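PDB 7KV2: RagB/SusD family nutrient uptake outer membrane protein from Bacteroides thetaiotaomicron, which probably captures beta-glucan chains at the bacterial outer surface as a glycan-binding partner in their uptake across the outer membrane. Local coordinates for residues W59-F64 with I277-D282; T127-A132 with A138-Y143; G311-D316 with Q347-A352; K472-L477 with N487-S492. All coordinates share one frame; numbering follows the deposited sequence.

Interaction 1: residues W59-F64 with I277-D282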
loop_
_atom_site.group_PDB
_atom_site.type_symbol
_atom_site.label_atom_id
_atom_site.label_comp_id
_atom_site.label_asym_id
_atom_site.label_seq_id
_atom_site.Cartn_x
_atom_site.Cartn_y
_atom_site.Cartn_z
ATOM N N TRP A 59 4.114 -8.943 6.411
ATOM C CA TRP A 59 3.317 -9.447 7.562
ATOM C C TRP A 59 1.887 -8.916 7.667
ATOM O O TRP A 59 1.032 -9.705 8.056
ATOM C CB TRP A 59 4.065 -9.110 8.868
ATOM C CG TRP A 59 5.287 -9.947 9.085
ATOM C CD1 TRP A 59 5.829 -10.879 8.250
ATOM C CD2 TRP A 59 6.159 -9.883 10.239
ATOM N NE1 TRP A 59 6.972 -11.400 8.805
ATOM C CE2 TRP A 59 7.205 -10.804 10.019
ATOM C CE3 TRP A 59 6.151 -9.137 11.421
ATOM C CZ2 TRP A 59 8.227 -11.011 10.951
ATOM C CZ3 TRP A 59 7.147 -9.354 12.351
ATOM C CH2 TRP A 59 8.165 -10.280 12.117
ATOM N N PRO A 60 1.607 -7.591 7.529
ATOM C CA PRO A 60 0.399 -7.000 8.096
ATOM C C PRO A 60 -0.937 -7.513 7.560
ATOM O O PRO A 60 -1.936 -7.484 8.288
ATOM C CB PRO A 60 0.484 -5.481 7.848
ATOM C CG PRO A 60 1.673 -5.261 6.997
ATOM C CD PRO A 60 2.469 -6.553 6.969
ATOM N N ASP A 61 -0.933 -8.096 6.363
ATOM C CA ASP A 61 -2.155 -8.717 5.802
ATOM C C ASP A 61 -2.616 -9.911 6.675
ATOM O O ASP A 61 -3.837 -10.231 6.681
ATOM C CB ASP A 61 -1.915 -9.097 4.337
ATOM C CG ASP A 61 -0.830 -10.142 4.145
ATOM O OD1 ASP A 61 0.304 -9.960 4.680
ATOM O OD2 ASP A 61 -1.104 -11.100 3.390
ATOM N N TRP A 62 -1.713 -10.541 7.433
ATOM C CA TRP A 62 -2.090 -11.603 8.402
ATOM C C TRP A 62 -0.950 -11.797 9.402
ATOM O O TRP A 62 0.049 -12.484 9.077
ATOM C CB TRP A 62 -2.475 -12.898 7.694
ATOM C CG TRP A 62 -2.669 -14.087 8.583
ATOM C CD1 TRP A 62 -1.980 -15.260 8.504
ATOM C CD2 TRP A 62 -3.538 -14.210 9.724
ATOM N NE1 TRP A 62 -2.377 -16.117 9.488
ATOM C CE2 TRP A 62 -3.352 -15.514 10.236
ATOM C CE3 TRP A 62 -4.466 -13.365 10.348
ATOM C CZ2 TRP A 62 -4.028 -15.980 11.364
ATOM C CZ3 TRP A 62 -5.141 -13.819 11.458
ATOM C CH2 TRP A 62 -4.904 -15.105 11.970
ATOM N N ALA A 63 -1.089 -11.189 10.586
ATOM C CA ALA A 63 -0.039 -11.218 11.618
ATOM C C ALA A 63 -0.650 -10.831 12.972
ATOM O O ALA A 63 -1.593 -9.993 13.009
ATOM C CB ALA A 63 1.077 -10.272 11.223
ATOM N N PHE A 64 -0.116 -11.402 14.056
ATOM C CA PHE A 64 -0.539 -11.003 15.430
ATOM C C PHE A 64 -2.050 -11.171 15.549
ATOM O O PHE A 64 -2.691 -10.283 16.137
ATOM C CB PHE A 64 -0.095 -9.563 15.717
ATOM C CG PHE A 64 1.395 -9.363 15.591
ATOM C CD1 PHE A 64 2.267 -9.902 16.542
ATOM C CD2 PHE A 64 1.940 -8.674 14.511
ATOM C CE1 PHE A 64 3.643 -9.782 16.394
ATOM C CE2 PHE A 64 3.317 -8.520 14.391
ATOM C CZ PHE A 64 4.168 -9.071 15.333
ATOM N N ILE A 277 6.072 -5.426 -2.544
ATOM C CA ILE A 277 6.283 -6.409 -1.479
ATOM C C ILE A 277 6.027 -7.782 -2.080
ATOM O O ILE A 277 4.913 -8.028 -2.585
ATOM C CB ILE A 277 5.388 -6.076 -0.282
ATOM C CG1 ILE A 277 5.810 -4.717 0.285
ATOM C CG2 ILE A 277 5.472 -7.219 0.728
ATOM C CD1 ILE A 277 4.930 -4.213 1.408
ATOM N N ASN A 278 7.041 -8.637 -2.017
ATOM C CA ASN A 278 7.033 -9.981 -2.661
ATOM C C ASN A 278 6.156 -10.930 -1.870
ATOM O O ASN A 278 6.336 -11.012 -0.644
ATOM C CB ASN A 278 8.431 -10.571 -2.743
ATOM C CG ASN A 278 9.295 -9.814 -3.720
ATOM O OD1 ASN A 278 8.772 -9.205 -4.633
ATOM N ND2 ASN A 278 10.593 -9.756 -3.466
ATOM N N TYR A 279 5.318 -11.659 -2.582
ATOM C CA TYR A 279 4.550 -12.825 -2.089
ATOM C C TYR A 279 4.674 -13.946 -3.098
ATOM O O TYR A 279 4.793 -13.601 -4.282
ATOM C CB TYR A 279 3.092 -12.415 -1.920
ATOM C CG TYR A 279 2.835 -11.489 -0.759
ATOM C CD1 TYR A 279 2.937 -11.964 0.538
ATOM C CD2 TYR A 279 2.446 -10.167 -0.942
ATOM C CE1 TYR A 279 2.594 -11.174 1.615
ATOM C CE2 TYR A 279 2.157 -9.334 0.134
ATOM C CZ TYR A 279 2.223 -9.856 1.415
ATOM O OH TYR A 279 1.904 -9.096 2.493
ATOM N N LYS A 280 4.679 -15.215 -2.657
ATOM C CA LYS A 280 4.764 -16.360 -3.614
ATOM C C LYS A 280 3.779 -17.472 -3.220
ATOM O O LYS A 280 3.513 -17.638 -2.025
ATOM C CB LYS A 280 6.209 -16.873 -3.639
ATOM C CG LYS A 280 6.629 -17.493 -2.322
ATOM C CD LYS A 280 7.825 -18.418 -2.372
ATOM C CE LYS A 280 7.812 -19.410 -1.221
ATOM N NZ LYS A 280 9.145 -20.015 -1.031
ATOM N N ASP A 281 3.299 -18.246 -4.190
ATOM C CA ASP A 281 2.566 -19.509 -3.875
ATOM C C ASP A 281 3.504 -20.724 -4.002
ATOM O O ASP A 281 3.131 -21.752 -3.463
ATOM C CB ASP A 281 1.325 -19.715 -4.741
ATOM C CG ASP A 281 1.599 -20.017 -6.202
ATOM O OD1 ASP A 281 2.548 -19.406 -6.744
ATOM O OD2 ASP A 281 0.850 -20.856 -6.786
ATOM N N ASP A 282 4.594 -20.640 -4.773
ATOM C CA ASP A 282 5.454 -21.808 -5.132
ATOM C C ASP A 282 6.048 -22.412 -3.845
ATOM O O ASP A 282 6.926 -21.763 -3.264
ATOM C CB ASP A 282 6.530 -21.399 -6.138
ATOM C CG ASP A 282 7.317 -22.562 -6.729
ATOM O OD1 ASP A 282 6.806 -23.706 -6.705
ATOM O OD2 ASP A 282 8.436 -22.314 -7.223
#

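Interaction 2: residues T127-A132 with A138-Y143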
loop_
_atom_site.group_PDB
_atom_site.type_symbol
_atom_site.label_atom_id
_atom_site.label_comp_id
_atom_site.label_asym_id
_atom_site.label_seq_id
_atom_site.Cartn_x
_atom_site.Cartn_y
_atom_site.Cartn_z
ATOM N N THR A 127 23.213 -1.880 15.114
ATOM C CA THR A 127 23.906 -2.299 16.367
ATOM C C THR A 127 24.991 -3.306 15.970
ATOM O O THR A 127 26.175 -3.035 16.228
ATOM C CB THR A 127 22.910 -2.805 17.426
ATOM O OG1 THR A 127 22.124 -1.685 17.838
ATOM C CG2 THR A 127 23.564 -3.414 18.649
ATOM N N TYR A 128 24.629 -4.366 15.257
ATOM C CA TYR A 128 25.597 -5.381 14.777
ATOM C C TYR A 128 26.771 -4.745 14.028
ATOM O O TYR A 128 27.898 -5.202 14.271
ATOM C CB TYR A 128 24.923 -6.412 13.888
ATOM C CG TYR A 128 23.799 -7.138 14.568
ATOM C CD1 TYR A 128 23.685 -7.176 15.946
ATOM C CD2 TYR A 128 22.860 -7.811 13.809
ATOM C CE1 TYR A 128 22.656 -7.870 16.555
ATOM C CE2 TYR A 128 21.827 -8.511 14.398
ATOM C CZ TYR A 128 21.717 -8.525 15.773
ATOM O OH TYR A 128 20.711 -9.254 16.323
ATOM N N LEU A 129 26.539 -3.756 13.156
ATOM C CA LEU A 129 27.615 -3.086 12.371
ATOM C C LEU A 129 28.594 -2.311 13.286
ATOM O O LEU A 129 29.737 -2.102 12.847
ATOM C CB LEU A 129 27.002 -2.161 11.313
ATOM C CG LEU A 129 26.461 -2.868 10.064
ATOM C CD1 LEU A 129 25.503 -1.967 9.280
ATOM C CD2 LEU A 129 27.596 -3.352 9.165
ATOM N N ASP A 130 28.206 -1.898 14.497
ATOM C CA ASP A 130 29.149 -1.216 15.435
ATOM C C ASP A 130 30.139 -2.227 16.038
ATOM O O ASP A 130 31.131 -1.787 16.596
ATOM C CB ASP A 130 28.429 -0.529 16.596
ATOM C CG ASP A 130 27.669 0.731 16.233
ATOM O OD1 ASP A 130 28.137 1.463 15.353
ATOM O OD2 ASP A 130 26.620 0.974 16.857
ATOM N N TRP A 131 29.843 -3.524 15.973
ATOM C CA TRP A 131 30.632 -4.635 16.558
ATOM C C TRP A 131 31.112 -5.581 15.446
ATOM O O TRP A 131 31.249 -6.775 15.734
ATOM C CB TRP A 131 29.760 -5.375 17.582
ATOM N N ALA A 132 31.335 -5.091 14.217
ATOM C CA ALA A 132 31.584 -5.938 13.020
ATOM C C ALA A 132 33.084 -6.247 12.858
ATOM O O ALA A 132 33.898 -5.295 12.852
ATOM C CB ALA A 132 31.034 -5.272 11.781
ATOM N N ALA A 138 32.387 -0.441 1.745
ATOM C CA ALA A 138 31.332 -0.417 0.703
ATOM C C ALA A 138 30.130 -1.248 1.174
ATOM O O ALA A 138 28.981 -0.823 0.916
ATOM C CB ALA A 138 31.862 -0.928 -0.605
ATOM N N ASN A 139 30.366 -2.373 1.856
ATOM C CA ASN A 139 29.259 -3.267 2.292
ATOM C C ASN A 139 28.540 -2.620 3.485
ATOM O O ASN A 139 27.285 -2.615 3.508
ATOM C CB ASN A 139 29.717 -4.687 2.615
ATOM C CG ASN A 139 29.925 -5.534 1.382
ATOM O OD1 ASN A 139 29.754 -5.050 0.269
ATOM N ND2 ASN A 139 30.290 -6.794 1.571
ATOM N N ARG A 140 29.293 -2.080 4.439
ATOM C CA ARG A 140 28.702 -1.402 5.616
ATOM C C ARG A 140 27.661 -0.405 5.101
ATOM O O ARG A 140 26.501 -0.482 5.560
ATOM C CB ARG A 140 29.786 -0.720 6.462
ATOM C CG ARG A 140 29.261 0.092 7.639
ATOM C CD ARG A 140 30.401 0.867 8.282
ATOM N NE ARG A 140 31.364 -0.125 8.738
ATOM C CZ ARG A 140 31.273 -0.813 9.869
ATOM N NH1 ARG A 140 30.294 -0.570 10.731
ATOM N NH2 ARG A 140 32.188 -1.728 10.143
ATOM N N ALA A 141 28.069 0.483 4.195
ATOM C CA ALA A 141 27.250 1.606 3.670
ATOM C C ALA A 141 25.989 1.043 2.976
ATOM O O ALA A 141 24.908 1.623 3.164
ATOM C CB ALA A 141 28.085 2.442 2.733
ATOM N N TYR A 142 26.135 -0.053 2.223
ATOM C CA TYR A 142 25.022 -0.716 1.504
ATOM C C TYR A 142 24.045 -1.318 2.522
ATOM O O TYR A 142 22.839 -1.148 2.322
ATOM C CB TYR A 142 25.516 -1.780 0.525
ATOM C CG TYR A 142 24.427 -2.479 -0.259
ATOM C CD1 TYR A 142 23.443 -1.769 -0.946
ATOM C CD2 TYR A 142 24.383 -3.863 -0.325
ATOM C CE1 TYR A 142 22.451 -2.427 -1.667
ATOM C CE2 TYR A 142 23.408 -4.533 -1.053
ATOM C CZ TYR A 142 22.436 -3.811 -1.729
ATOM O OH TYR A 142 21.483 -4.501 -2.429
ATOM N N TYR A 143 24.524 -2.035 3.537
ATOM C CA TYR A 143 23.665 -2.629 4.595
ATOM C C TYR A 143 22.906 -1.512 5.307
ATOM O O TYR A 143 21.707 -1.662 5.612
ATOM C CB TYR A 143 24.483 -3.459 5.590
ATOM C CG TYR A 143 25.278 -4.589 4.982
ATOM C CD1 TYR A 143 24.898 -5.174 3.778
ATOM C CD2 TYR A 143 26.414 -5.092 5.603
ATOM C CE1 TYR A 143 25.629 -6.197 3.196
ATOM C CE2 TYR A 143 27.141 -6.134 5.045
ATOM C CZ TYR A 143 26.770 -6.667 3.825
ATOM O OH TYR A 143 27.444 -7.701 3.241
HETATM O O HOH W 1 32.671 -2.842 13.311
#

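Interaction 3: residues G311-D316 with Q347-A352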
loop_
_atom_site.group_PDB
_atom_site.type_symbol
_atom_site.label_atom_id
_atom_site.label_comp_id
_atom_site.label_asym_id
_atom_site.label_seq_id
_atom_site.Cartn_x
_atom_site.Cartn_y
_atom_site.Cartn_z
ATOM N N GLY A 311 -13.355 -21.144 -10.213
ATOM C CA GLY A 311 -13.008 -21.420 -11.621
ATOM C C GLY A 311 -13.925 -20.731 -12.596
ATOM O O GLY A 311 -13.489 -20.542 -13.764
ATOM N N THR A 312 -15.146 -20.346 -12.193
ATOM C CA THR A 312 -16.070 -19.567 -13.047
ATOM C C THR A 312 -15.404 -18.224 -13.406
ATOM O O THR A 312 -14.991 -17.471 -12.470
ATOM C CB THR A 312 -17.452 -19.425 -12.401
ATOM O OG1 THR A 312 -17.982 -20.736 -12.188
ATOM C CG2 THR A 312 -18.436 -18.660 -13.249
ATOM N N ASP A 313 -15.211 -17.955 -14.699
ATOM C CA ASP A 313 -14.483 -16.747 -15.176
ATOM C C ASP A 313 -13.065 -16.725 -14.579
ATOM O O ASP A 313 -12.456 -15.625 -14.519
ATOM C CB ASP A 313 -15.280 -15.467 -14.843
ATOM C CG ASP A 313 -14.845 -14.251 -15.653
ATOM O OD1 ASP A 313 -14.495 -14.439 -16.823
ATOM O OD2 ASP A 313 -14.796 -13.118 -15.097
ATOM N N ASN A 314 -12.478 -17.893 -14.247
ATOM C CA ASN A 314 -11.091 -18.006 -13.747
ATOM C C ASN A 314 -10.914 -17.120 -12.513
ATOM O O ASN A 314 -9.818 -16.667 -12.276
ATOM C CB ASN A 314 -10.054 -17.640 -14.806
ATOM C CG ASN A 314 -9.943 -18.720 -15.870
ATOM O OD1 ASN A 314 -9.749 -18.400 -17.033
ATOM N ND2 ASN A 314 -9.999 -19.980 -15.476
ATOM N N HIS A 315 -11.975 -16.964 -11.741
ATOM C CA HIS A 315 -11.911 -16.312 -10.407
ATOM C C HIS A 315 -12.234 -17.351 -9.360
ATOM O O HIS A 315 -13.099 -18.241 -9.637
ATOM C CB HIS A 315 -12.912 -15.146 -10.347
ATOM C CG HIS A 315 -12.448 -13.902 -11.033
ATOM N ND1 HIS A 315 -12.359 -13.779 -12.409
ATOM C CD2 HIS A 315 -12.012 -12.732 -10.516
ATOM C CE1 HIS A 315 -11.912 -12.569 -12.711
ATOM N NE2 HIS A 315 -11.704 -11.878 -11.552
ATOM N N ASP A 316 -11.697 -17.131 -8.161
ATOM C CA ASP A 316 -11.935 -17.966 -6.960
ATOM C C ASP A 316 -12.620 -17.119 -5.875
ATOM O O ASP A 316 -12.726 -15.853 -6.008
ATOM C CB ASP A 316 -10.642 -18.592 -6.476
ATOM C CG ASP A 316 -10.152 -19.831 -7.231
ATOM O OD1 ASP A 316 -10.805 -20.257 -8.225
ATOM O OD2 ASP A 316 -9.088 -20.342 -6.835
ATOM N N GLN A 347 -21.271 -10.119 -10.558
ATOM C CA GLN A 347 -22.707 -10.455 -10.747
ATOM C C GLN A 347 -23.023 -10.534 -12.242
ATOM O O GLN A 347 -23.715 -11.483 -12.626
ATOM C CB GLN A 347 -23.664 -9.480 -10.067
ATOM C CG GLN A 347 -25.106 -9.980 -10.063
ATOM C CD GLN A 347 -25.238 -11.347 -9.420
ATOM O OE1 GLN A 347 -24.782 -11.567 -8.299
ATOM N NE2 GLN A 347 -25.883 -12.255 -10.132
ATOM N N ALA A 348 -22.509 -9.611 -13.059
ATOM C CA ALA A 348 -22.752 -9.615 -14.526
ATOM C C ALA A 348 -22.258 -10.935 -15.113
ATOM O O ALA A 348 -22.920 -11.505 -16.028
ATOM C CB ALA A 348 -22.095 -8.424 -15.181
ATOM N N VAL A 349 -21.141 -11.454 -14.604
ATOM C CA VAL A 349 -20.553 -12.744 -15.072
ATOM C C VAL A 349 -21.568 -13.877 -14.844
ATOM O O VAL A 349 -21.828 -14.681 -15.776
ATOM C CB VAL A 349 -19.216 -13.011 -14.358
ATOM C CG1 VAL A 349 -18.772 -14.449 -14.505
ATOM C CG2 VAL A 349 -18.139 -12.034 -14.824
ATOM N N LEU A 350 -22.152 -13.944 -13.657
ATOM C CA LEU A 350 -23.136 -15.005 -13.379
ATOM C C LEU A 350 -24.435 -14.765 -14.172
ATOM O O LEU A 350 -25.027 -15.760 -14.589
ATOM C CB LEU A 350 -23.374 -15.082 -11.871
ATOM C CG LEU A 350 -22.157 -15.461 -11.016
ATOM C CD1 LEU A 350 -22.583 -15.791 -9.598
ATOM C CD2 LEU A 350 -21.377 -16.633 -11.579
ATOM N N ASP A 351 -24.907 -13.525 -14.302
ATOM C CA ASP A 351 -26.134 -13.169 -15.061
ATOM C C ASP A 351 -25.951 -13.704 -16.481
ATOM O O ASP A 351 -26.884 -14.353 -16.991
ATOM C CB ASP A 351 -26.413 -11.660 -15.111
ATOM C CG ASP A 351 -26.758 -11.021 -13.780
ATOM O OD1 ASP A 351 -27.105 -11.762 -12.856
ATOM O OD2 ASP A 351 -26.672 -9.773 -13.675
ATOM N N ALA A 352 -24.772 -13.498 -17.068
ATOM C CA ALA A 352 -24.454 -13.940 -18.446
ATOM C C ALA A 352 -24.491 -15.471 -18.504
ATOM O O ALA A 352 -25.192 -16.033 -19.390
ATOM C CB ALA A 352 -23.116 -13.407 -18.884
#

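Interaction 4: residues K472-L477 with N487-S492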
loop_
_atom_site.group_PDB
_atom_site.type_symbol
_atom_site.label_atom_id
_atom_site.label_comp_id
_atom_site.label_asym_id
_atom_site.label_seq_id
_atom_site.Cartn_x
_atom_site.Cartn_y
_atom_site.Cartn_z
ATOM N N LYS A 472 -8.977 18.009 0.844
ATOM C CA LYS A 472 -10.265 17.676 0.189
ATOM C C LYS A 472 -11.089 16.746 1.066
ATOM O O LYS A 472 -12.248 16.571 0.765
ATOM C CB LYS A 472 -10.001 17.055 -1.180
ATOM C CG LYS A 472 -9.488 18.015 -2.237
ATOM C CD LYS A 472 -9.269 17.293 -3.571
ATOM C CE LYS A 472 -8.618 18.181 -4.607
ATOM N NZ LYS A 472 -9.445 19.387 -4.837
ATOM N N ALA A 473 -10.499 16.138 2.097
ATOM C CA ALA A 473 -11.120 15.047 2.873
ATOM C C ALA A 473 -12.430 15.518 3.514
ATOM O O ALA A 473 -13.387 14.735 3.530
ATOM C CB ALA A 473 -10.169 14.533 3.924
ATOM N N ALA A 474 -12.442 16.711 4.129
ATOM C CA ALA A 474 -13.653 17.280 4.790
ATOM C C ALA A 474 -14.806 17.402 3.796
ATOM O O ALA A 474 -15.944 17.163 4.199
ATOM C CB ALA A 474 -13.384 18.647 5.398
ATOM N N SER A 475 -14.566 17.818 2.562
ATOM C CA SER A 475 -15.688 18.012 1.615
ATOM C C SER A 475 -16.053 16.710 0.875
ATOM O O SER A 475 -17.216 16.589 0.442
ATOM C CB SER A 475 -15.389 19.162 0.710
ATOM O OG SER A 475 -14.238 18.898 -0.048
ATOM N N VAL A 476 -15.131 15.739 0.738
ATOM C CA VAL A 476 -15.403 14.507 -0.060
ATOM C C VAL A 476 -15.972 13.409 0.838
ATOM O O VAL A 476 -16.953 12.745 0.423
ATOM C CB VAL A 476 -14.134 14.058 -0.798
ATOM C CG1 VAL A 476 -14.307 12.700 -1.457
ATOM C CG2 VAL A 476 -13.719 15.108 -1.815
ATOM N N LEU A 477 -15.434 13.238 2.034
ATOM C CA LEU A 477 -15.770 12.086 2.909
ATOM C C LEU A 477 -16.922 12.464 3.856
ATOM O O LEU A 477 -16.696 12.562 5.089
ATOM C CB LEU A 477 -14.498 11.651 3.638
ATOM C CG LEU A 477 -13.294 11.337 2.731
ATOM C CD1 LEU A 477 -12.062 10.985 3.573
ATOM C CD2 LEU A 477 -13.614 10.179 1.786
ATOM N N ASN A 487 -20.921 9.662 9.389
ATOM C CA ASN A 487 -20.109 10.793 9.900
ATOM C C ASN A 487 -19.397 11.483 8.753
ATOM O O ASN A 487 -19.209 10.871 7.693
ATOM C CB ASN A 487 -19.139 10.343 10.998
ATOM C CG ASN A 487 -19.881 9.817 12.202
ATOM O OD1 ASN A 487 -20.804 10.466 12.682
ATOM N ND2 ASN A 487 -19.548 8.625 12.660
ATOM N N SER A 488 -19.033 12.748 8.955
ATOM C CA SER A 488 -18.151 13.515 8.051
ATOM C C SER A 488 -16.729 13.474 8.585
ATOM O O SER A 488 -16.553 13.566 9.797
ATOM C CB SER A 488 -18.609 14.926 7.878
ATOM O OG SER A 488 -19.769 14.952 7.087
ATOM N N TRP A 489 -15.736 13.381 7.711
ATOM C CA TRP A 489 -14.324 13.530 8.130
ATOM C C TRP A 489 -14.096 14.951 8.666
ATOM O O TRP A 489 -14.605 15.880 8.063
ATOM C CB TRP A 489 -13.395 13.245 6.943
ATOM C CG TRP A 489 -11.960 13.104 7.313
ATOM C CD1 TRP A 489 -11.314 11.939 7.620
ATOM C CD2 TRP A 489 -10.979 14.153 7.414
ATOM N NE1 TRP A 489 -10.000 12.192 7.889
ATOM C CE2 TRP A 489 -9.764 13.535 7.775
ATOM C CE3 TRP A 489 -11.001 15.541 7.237
ATOM C CZ2 TRP A 489 -8.586 14.253 7.989
ATOM C CZ3 TRP A 489 -9.831 16.251 7.426
ATOM C CH2 TRP A 489 -8.644 15.616 7.798
ATOM N N SER A 490 -13.264 15.099 9.693
ATOM C CA SER A 490 -12.785 16.416 10.185
ATOM C C SER A 490 -11.342 16.251 10.613
ATOM O O SER A 490 -10.913 15.103 10.812
ATOM C CB SER A 490 -13.658 16.905 11.338
ATOM O OG SER A 490 -13.552 16.023 12.448
ATOM N N SER A 491 -10.638 17.351 10.857
ATOM C CA SER A 491 -9.179 17.320 11.071
ATOM C C SER A 491 -8.819 16.425 12.260
ATOM O O SER A 491 -7.742 15.845 12.179
ATOM C CB SER A 491 -8.597 18.717 11.157
ATOM O OG SER A 491 -9.407 19.532 11.969
ATOM N N SER A 492 -9.694 16.246 13.271
ATOM C CA SER A 492 -9.434 15.363 14.434
ATOM C C SER A 492 -9.265 13.907 13.970
ATOM O O SER A 492 -8.694 13.094 14.741
ATOM C CB SER A 492 -10.479 15.490 15.534
ATOM O OG SER A 492 -11.657 14.724 15.291
#

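Interaction 1: residues W59-F64 with I277-D282
Asp61 OD2 is gripped from three quarters, by a salt bridge to Arg286, which also reaches with NH2 to Trp62 O, and by hydrogen bonds from Thr297 OG1 and Ala298 N, while the other carboxylate oxygen, OD1, turns to the phenol of Tyr279. There the Tyr279 OH lies 2.8 Å from Asp61 OD1, the one close approach between 59-64 and 277-282. The hydrogen bond of Tyr279 OH goes to His58 O, just before the first of these segments, so the approach to Asp61 OD1 is a close polar contact. The two side chains arrive from opposite directions, and the carboxylate and ring planes stand 66° apart. CG of Asp61 is held between its own N and carbonyl carbon (chi1 63°), which aims the carboxylate at the second segment. The first segment makes a type I beta turn from Trp59 to Trp62, closed by Trp62 N to Trp59 O at 2.9 Å; it lies in the loop between helices 43-53 and 70-75 of this SusD-family protein. With an alanine here in place of Asp61, Arg286 would probably lose its buried counter-charge, and Thr297 and Ala298 N a shared acceptor. The segment carrying Tyr279 leaves strand 273-277, which pairs antiparallel with strand 400-404.

Interaction 2: residues T127-A132 with A138-Y143
The end of helix 110-130 and the first turns of helix 137-162 run antiparallel, and Leu129 and Arg140 are their nearest residues, with CA atoms 7.0 Å apart. Packed helices of this kind are consistent with the TPR-like fold of the SusD family. Arg140 extends with CG anti to its N (chi1 176°) and bends at chi3, which carries its guanidinium to the end of the first helix. There NH1 of Arg140 gives a nearly straight bond (165°) to Leu129 O at 2.7 Å; the oxygen lies in the guanidinium plane, whereas the nitrogen sits above the carbonyl plane, 48° out of it. A water gives a second bond to Leu129 O at 3.1 Å and accepts one from Ala132 N at 2.8 Å, with a weak further link to Arg140 NH2. Leu129 and the arginine run alongside each other in opposite senses, leucine CD2 over one guanidinium face. CD1 of Leu129 meets Tyr143 CB at 4.1 Å, and CD2 approaches the tyrosine ring at its edge. Tyr143 OH bonds to Asp43. Two donors thus satisfy this carbonyl, and the positive charge would be expected to interact favourably with the negative end of the helix dipole.

Interaction 3: residues G311-D316 with Q347-A352
Asp313 crosses Val349 of helix 346-355 at about a right angle, and its atoms meet the two methyls of the valine in turn. CB of Asp313 rests 3.7 Å from Val349 CG1, CG lies about equally far from both valine methyls, and OD2 comes to 3.5 Å from Val349 CG2. OD2 also takes a hydrogen bond from Trp344 NE1, so the carboxylate combines an apolar flank with a polar anchor. CG stands anti to the backbone N (chi1 -162°), which turns the carboxylate outward from the loop onto the helix. Beside it, CG2 of Thr312 meets Leu350 CD2 at 3.9 Å, the two side chains again crossing nearly perpendicularly, while Thr312 OG1 is bound to Pro309 O. The loop holds its own shape: ND1 of His315 bonds to Asp313 O at 2.8 Å, with the oxygen close to the imidazole plane. The histidine ring stacks on Trp344, and its NE2 bonds to Glu376. The chain turns through Asp313 and Asn314, consecutive residues with left-handed helical angles, closed by His315 N to Thr312 O at 3.1 Å. This turn, in the long loop between helices 299-303 and 326-331, docks by methyls and the flank of a carboxylate on a peripheral helix of the SusD-family region.

Interaction 4: residues K472-L477 with N487-S492
The indole of Trp489 has Ala473 on one face: the methyl CB sits 3.7 Å from the centroid of the six-membered ring, 19° off its normal, a CH-pi contact. Ala474 N approaches CE3 of Trp489 at 3.6 Å, obliquely to the ring. Phe100 makes an edge-to-face contact with the same indole, whose NE1 is hydrogen-bonded to Tyr464 OH. The placement follows from Trp489 CG standing anti to its N (chi1 -169°), which lays the ring along the short helix 473-476. The backbone adds a bond from Trp489 N to Leu477 O, 2.9 Å long, with the donor nearly along the C=O axis. Leu477 is the first residue to leave the helix, so the bond fastens the returning chain to a carbonyl just past the helix end. Ser488 CA adds a CA-H...O contact to this oxygen at 3.4 Å, and Leu477 CB lies 3.8 Å from Trp489 CB. A serine in place of Trp489 is likely to open a gap over Ala473 and leave Tyr464 OH without its indole partner. The pair fits against helix 463-469, where Leu477 touches Tyr464 and Leu467 and the indole touches Ile468; Asn487, bonded to Asn99 O, brings the loop to the 99-100 region.

Overall arrangement
Interaction 1 is the buried one, joining loops from the N- and C-terminal parts of the chain about 13 Å from its centre, and it is dominated by charge and polar groups. The other three are partly buried and lie further out; interactions 2 and 4 join segments 6 and 10 residues apart, interaction 3 segments 31 apart. Interaction 2 ties two helices through an arginine, a water and leucine methyls, and Trp59 of interaction 1 packs on one of them, helix 110-130. Interactions 3 and 4 both set loops against helices, by methyls and a carboxylate flank in the former and an indole face plus a backbone bond in the latter. Interactions 2 and 3 lie furthest apart, with centres about 53 Å from each other.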